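PDB 2Y6U: peroxisomal membrane protein LPX1 from Saccharomyces cerevisiae, which hydrolyses acyl esters, acting as an esterase, a triacylglycerol lipase and a phospholipase A in peroxisomes. Local coordinates for residues M63-R74 with H228-E239. Residues are numbered along the deposited sequence; the frame is centred on the assembly and turned at random.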
loop_
_atom_site.group_PDB
_atom_site.type_symbol
_atom_site.label_atom_id
_atom_site.label_comp_id
_atom_site.label_asym_id
_atom_site.label_seq_id
_atom_site.Cartn_x
_atom_site.Cartn_y
_atom_site.Cartn_z
ATOM N N MET A 63 -7.115 -13.609 18.922
ATOM C CA MET A 63 -8.457 -14.132 18.616
ATOM C C MET A 63 -8.460 -14.650 17.201
ATOM O O MET A 63 -7.440 -15.164 16.722
ATOM C CB MET A 63 -9.517 -13.014 18.895
ATOM C CG MET A 63 -9.442 -12.532 20.296
ATOM S SD MET A 63 -10.984 -11.826 20.847
ATOM C CE MET A 63 -10.451 -10.717 22.107
ATOM N N SER A 64 -9.570 -14.513 16.481
ATOM C CA SER A 64 -9.657 -14.986 15.079
ATOM C C SER A 64 -10.927 -14.404 14.517
ATOM O O SER A 64 -11.699 -13.822 15.246
ATOM C CB SER A 64 -9.748 -16.532 15.025
ATOM O OG SER A 64 -11.024 -16.992 15.524
ATOM N N LYS A 65 -11.213 -14.747 13.288
ATOM C CA LYS A 65 -12.378 -14.308 12.585
ATOM C C LYS A 65 -13.668 -14.854 13.215
ATOM O O LYS A 65 -14.712 -14.264 13.037
ATOM C CB LYS A 65 -12.269 -14.754 11.166
ATOM C CG LYS A 65 -12.381 -16.275 11.012
ATOM C CD LYS A 65 -12.185 -16.745 9.546
ATOM C CE LYS A 65 -12.016 -18.264 9.608
ATOM N NZ LYS A 65 -11.800 -18.944 8.266
ATOM N N VAL A 66 -13.571 -15.926 14.003
ATOM C CA VAL A 66 -14.751 -16.571 14.533
ATOM C C VAL A 66 -15.545 -15.677 15.509
ATOM O O VAL A 66 -16.774 -15.859 15.687
ATOM C CB VAL A 66 -14.441 -17.932 15.221
ATOM C CG1 VAL A 66 -13.946 -17.804 16.722
ATOM C CG2 VAL A 66 -15.687 -18.826 15.108
ATOM N N VAL A 67 -14.861 -14.705 16.112
ATOM C CA VAL A 67 -15.491 -13.842 17.117
ATOM C C VAL A 67 -16.571 -12.944 16.516
ATOM O O VAL A 67 -17.422 -12.411 17.245
ATOM C CB VAL A 67 -14.477 -12.952 17.880
ATOM C CG1 VAL A 67 -13.422 -13.875 18.602
ATOM C CG2 VAL A 67 -13.831 -11.869 16.983
ATOM N N TRP A 68 -16.584 -12.848 15.183
ATOM C CA TRP A 68 -17.596 -12.077 14.508
ATOM C C TRP A 68 -18.760 -12.889 13.980
ATOM O O TRP A 68 -19.790 -12.322 13.536
ATOM C CB TRP A 68 -16.977 -11.286 13.375
ATOM C CG TRP A 68 -15.773 -10.516 13.711
ATOM C CD1 TRP A 68 -14.504 -10.789 13.311
ATOM C CD2 TRP A 68 -15.695 -9.310 14.510
ATOM N NE1 TRP A 68 -13.649 -9.822 13.757
ATOM C CE2 TRP A 68 -14.334 -8.892 14.481
ATOM C CE3 TRP A 68 -16.602 -8.563 15.208
ATOM C CZ2 TRP A 68 -13.898 -7.807 15.146
ATOM C CZ3 TRP A 68 -16.146 -7.387 15.849
ATOM C CH2 TRP A 68 -14.820 -7.049 15.809
ATOM N N GLU A 69 -18.702 -14.223 14.063
ATOM C CA GLU A 69 -19.841 -14.971 13.561
ATOM C C GLU A 69 -21.173 -14.679 14.211
ATOM O O GLU A 69 -22.203 -14.613 13.515
ATOM C CB GLU A 69 -19.556 -16.499 13.498
ATOM C CG GLU A 69 -18.397 -16.760 12.562
ATOM C CD GLU A 69 -18.044 -18.327 12.473
ATOM O OE1 GLU A 69 -18.675 -19.152 13.145
ATOM O OE2 GLU A 69 -17.071 -18.644 11.810
ATOM N N TYR A 70 -21.194 -14.498 15.528
ATOM C CA TYR A 70 -22.371 -14.121 16.237
ATOM C C TYR A 70 -23.007 -12.827 15.638
ATOM O O TYR A 70 -24.192 -12.599 15.755
ATOM C CB TYR A 70 -21.978 -13.918 17.725
ATOM C CG TYR A 70 -23.094 -13.455 18.568
ATOM C CD1 TYR A 70 -23.354 -12.103 18.746
ATOM C CD2 TYR A 70 -23.909 -14.376 19.217
ATOM C CE1 TYR A 70 -24.396 -11.667 19.541
ATOM C CE2 TYR A 70 -24.981 -13.968 20.087
ATOM C CZ TYR A 70 -25.227 -12.600 20.242
ATOM O OH TYR A 70 -26.291 -12.255 20.994
ATOM N N TYR A 71 -22.172 -11.950 15.090
ATOM C CA TYR A 71 -22.671 -10.688 14.558
ATOM C C TYR A 71 -23.482 -10.827 13.273
ATOM O O TYR A 71 -24.400 -10.006 12.993
ATOM C CB TYR A 71 -21.505 -9.758 14.232
ATOM C CG TYR A 71 -20.810 -9.138 15.456
ATOM C CD1 TYR A 71 -20.303 -9.931 16.501
ATOM C CD2 TYR A 71 -20.599 -7.744 15.527
ATOM C CE1 TYR A 71 -19.643 -9.347 17.649
ATOM C CE2 TYR A 71 -19.923 -7.188 16.602
ATOM C CZ TYR A 71 -19.471 -7.971 17.665
ATOM O OH TYR A 71 -18.812 -7.374 18.744
ATOM N N LEU A 72 -23.137 -11.842 12.485
ATOM C CA LEU A 72 -23.704 -11.926 11.122
ATOM C C LEU A 72 -25.213 -11.870 11.015
ATOM O O LEU A 72 -25.699 -11.120 10.218
ATOM C CB LEU A 72 -23.177 -13.191 10.388
ATOM C CG LEU A 72 -21.686 -13.201 10.211
ATOM C CD1 LEU A 72 -21.210 -14.646 9.714
ATOM C CD2 LEU A 72 -21.217 -12.029 9.257
ATOM N N PRO A 73 -25.978 -12.643 11.802
ATOM C CA PRO A 73 -27.412 -12.516 11.625
ATOM C C PRO A 73 -27.993 -11.247 12.261
ATOM O O PRO A 73 -29.143 -10.956 12.041
ATOM C CB PRO A 73 -27.982 -13.795 12.259
ATOM C CG PRO A 73 -26.847 -14.405 12.988
ATOM C CD PRO A 73 -25.617 -13.714 12.740
ATOM N N ARG A 74 -27.180 -10.482 13.004
ATOM C CA ARG A 74 -27.699 -9.380 13.800
ATOM C C ARG A 74 -27.374 -8.006 13.188
ATOM O O ARG A 74 -27.925 -6.981 13.607
ATOM C CB ARG A 74 -27.092 -9.494 15.180
ATOM C CG ARG A 74 -27.718 -10.571 15.962
ATOM C CD ARG A 74 -26.868 -10.914 17.164
ATOM N NE ARG A 74 -27.565 -11.929 17.925
ATOM C CZ ARG A 74 -27.472 -13.244 17.732
ATOM N NH1 ARG A 74 -26.659 -13.780 16.805
ATOM N NH2 ARG A 74 -28.179 -14.031 18.489
ATOM N N HIS A 228 -19.628 -13.650 25.811
ATOM C CA HIS A 228 -20.999 -14.162 25.554
ATOM C C HIS A 228 -20.960 -15.676 25.338
ATOM O O HIS A 228 -20.149 -16.152 24.534
ATOM C CB HIS A 228 -21.544 -13.475 24.295
ATOM C CG HIS A 228 -22.996 -13.703 24.051
ATOM N ND1 HIS A 228 -23.505 -14.921 23.644
ATOM C CD2 HIS A 228 -24.048 -12.857 24.119
ATOM C CE1 HIS A 228 -24.818 -14.822 23.535
ATOM N NE2 HIS A 228 -25.172 -13.571 23.786
ATOM N N SER A 229 -21.820 -16.422 26.021
ATOM C CA SER A 229 -21.723 -17.891 25.970
ATOM C C SER A 229 -21.666 -18.464 24.513
ATOM O O SER A 229 -20.978 -19.457 24.293
ATOM C CB SER A 229 -22.841 -18.543 26.796
ATOM O OG SER A 229 -24.054 -18.041 26.300
ATOM N N GLN A 230 -22.376 -17.858 23.545
ATOM C CA GLN A 230 -22.354 -18.379 22.186
ATOM C C GLN A 230 -21.008 -18.099 21.550
ATOM O O GLN A 230 -20.523 -18.932 20.796
ATOM C CB GLN A 230 -23.485 -17.825 21.284
ATOM C CG GLN A 230 -24.868 -18.074 21.835
ATOM C CD GLN A 230 -26.058 -17.586 20.943
ATOM O OE1 GLN A 230 -27.148 -17.301 21.470
ATOM N NE2 GLN A 230 -25.855 -17.517 19.631
ATOM N N ILE A 231 -20.410 -16.935 21.812
ATOM C CA ILE A 231 -19.117 -16.617 21.227
ATOM C C ILE A 231 -17.995 -17.472 21.832
ATOM O O ILE A 231 -17.158 -18.006 21.135
ATOM C CB ILE A 231 -18.809 -15.086 21.329
ATOM C CG1 ILE A 231 -19.898 -14.298 20.561
ATOM C CG2 ILE A 231 -17.445 -14.695 20.785
ATOM C CD1 ILE A 231 -19.713 -12.732 20.605
ATOM N N LEU A 232 -18.062 -17.674 23.120
ATOM C CA LEU A 232 -17.147 -18.596 23.794
ATOM C C LEU A 232 -17.231 -20.018 23.219
ATOM O O LEU A 232 -16.196 -20.625 22.881
ATOM C CB LEU A 232 -17.436 -18.562 25.290
ATOM C CG LEU A 232 -16.563 -19.424 26.181
ATOM C CD1 LEU A 232 -15.078 -19.097 25.884
ATOM C CD2 LEU A 232 -16.991 -19.165 27.683
ATOM N N GLN A 233 -18.447 -20.516 23.019
ATOM C CA GLN A 233 -18.643 -21.832 22.428
ATOM C C GLN A 233 -18.056 -21.799 21.008
ATOM O O GLN A 233 -17.391 -22.740 20.633
ATOM C CB GLN A 233 -20.121 -22.230 22.370
ATOM C CG GLN A 233 -20.366 -23.704 21.919
ATOM C CD GLN A 233 -19.744 -24.685 22.878
ATOM O OE1 GLN A 233 -20.084 -24.675 24.052
ATOM N NE2 GLN A 233 -18.858 -25.561 22.388
ATOM N N ASN A 234 -18.334 -20.765 20.217
ATOM C CA ASN A 234 -17.730 -20.672 18.862
ATOM C C ASN A 234 -16.199 -20.650 18.891
ATOM O O ASN A 234 -15.559 -21.302 18.060
ATOM C CB ASN A 234 -18.165 -19.424 18.169
ATOM C CG ASN A 234 -19.597 -19.437 17.828
ATOM O OD1 ASN A 234 -20.257 -20.532 17.819
ATOM N ND2 ASN A 234 -20.135 -18.218 17.550
ATOM N N ILE A 235 -15.632 -19.916 19.874
ATOM C CA ILE A 235 -14.173 -19.869 20.060
ATOM C C ILE A 235 -13.656 -21.269 20.377
ATOM O O ILE A 235 -12.670 -21.730 19.790
ATOM C CB ILE A 235 -13.749 -18.849 21.140
ATOM C CG1 ILE A 235 -13.958 -17.415 20.629
ATOM C CG2 ILE A 235 -12.299 -19.087 21.552
ATOM C CD1 ILE A 235 -13.918 -16.303 21.745
ATOM N N ILE A 236 -14.306 -21.937 21.317
ATOM C CA ILE A 236 -13.887 -23.263 21.748
ATOM C C ILE A 236 -13.864 -24.241 20.595
ATOM O O ILE A 236 -12.883 -24.973 20.388
ATOM C CB ILE A 236 -14.757 -23.762 22.934
ATOM C CG1 ILE A 236 -14.422 -22.955 24.207
ATOM C CG2 ILE A 236 -14.590 -25.302 23.127
ATOM C CD1 ILE A 236 -15.548 -22.990 25.389
ATOM N N ASP A 237 -14.922 -24.238 19.803
ATOM C CA ASP A 237 -15.060 -25.166 18.692
ATOM C C ASP A 237 -14.105 -24.828 17.538
ATOM O O ASP A 237 -13.625 -25.748 16.820
ATOM C CB ASP A 237 -16.523 -25.195 18.199
ATOM C CG ASP A 237 -17.475 -25.897 19.211
ATOM O OD1 ASP A 237 -16.994 -26.770 19.943
ATOM O OD2 ASP A 237 -18.682 -25.547 19.301
ATOM N N PHE A 238 -13.850 -23.547 17.331
ATOM C CA PHE A 238 -13.026 -23.108 16.162
ATOM C C PHE A 238 -11.528 -23.379 16.422
ATOM O O PHE A 238 -10.775 -23.784 15.534
ATOM C CB PHE A 238 -13.249 -21.660 15.897
ATOM C CG PHE A 238 -12.308 -21.064 14.874
ATOM C CD1 PHE A 238 -12.600 -21.136 13.531
ATOM C CD2 PHE A 238 -11.165 -20.401 15.275
ATOM C CE1 PHE A 238 -11.735 -20.591 12.604
ATOM C CE2 PHE A 238 -10.318 -19.870 14.390
ATOM C CZ PHE A 238 -10.592 -19.951 13.042
ATOM N N GLU A 239 -11.108 -23.165 17.665
ATOM C CA GLU A 239 -9.702 -23.302 18.047
ATOM C C GLU A 239 -9.268 -24.748 18.180
ATOM O O GLU A 239 -8.080 -25.027 18.140
ATOM C CB GLU A 239 -9.410 -22.531 19.369
ATOM C CG GLU A 239 -9.432 -20.990 19.311
ATOM C CD GLU A 239 -8.271 -20.411 18.427
ATOM O OE1 GLU A 239 -7.253 -21.158 18.253
ATOM O OE2 GLU A 239 -8.339 -19.194 18.012
HETATM O O HOH W 1 -6.628 -17.864 16.391
HETATM O O HOH W 2 -10.715 -17.975 17.917
HETATM O O HOH W 3 -19.072 -15.646 17.162
#
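In this alpha/beta-hydrolase the loop after strand 51-58, wound into irregular helical turns at 65-73, packs along helix 229-239, with V66 and Y70 set against F238, I235, I231 and H228. V66 CB lies over one face of the F238 ring in a CH-pi contact, 4.1 Å from the ring centroid, while V66 CG1 turns to CG1 of I235. S64 OG and CB reach the same ring at CE2, and CE of the extended K65 chain passes CE1 on its way to salt bridges with D36 and D99. S64 OG also accepts from V66 N, 3.2 Å away, closing an ST turn that starts the helical turns.

At the other end, with CG anti to the backbone N (chi1 177°), the Y70 ring reaches toward the start of the helix and stands between several groups. Y70 CB meets I231 CG1 at 3.5 Å, the Q230 side-chain amide lies at the ring edge, and Y70 CE2 sits over a face of the H228 imidazole with the two planes inclined at 48°. The R74 guanidinium spreads over one Y70 face, held there by NH1 bonding Y70 O at 2.9 Å. H228, the N-cap of the helix, uses ND1 in the ring plane to accept from Q230 N at 3.1 Å, which helps to fix the rotation of the imidazole that Y70 meets; Y70 OH itself bonds D331. A leucine in place of Y70 would probably leave D331 without this hydroxyl mate and open a gap beside H228 and R74.

Three waters bridge the polar groups of the two segments. One accepts from Y70 N and N234 ND2 and donates to V66 O, while two others tie E239 OE2 to M63 O and to S64 OG. The contact thus combines an apolar centre with water-mediated links that satisfy V66 O, Y70 N and M63 O, whereas buried V67 O, near I231 CD1, stays without a partner.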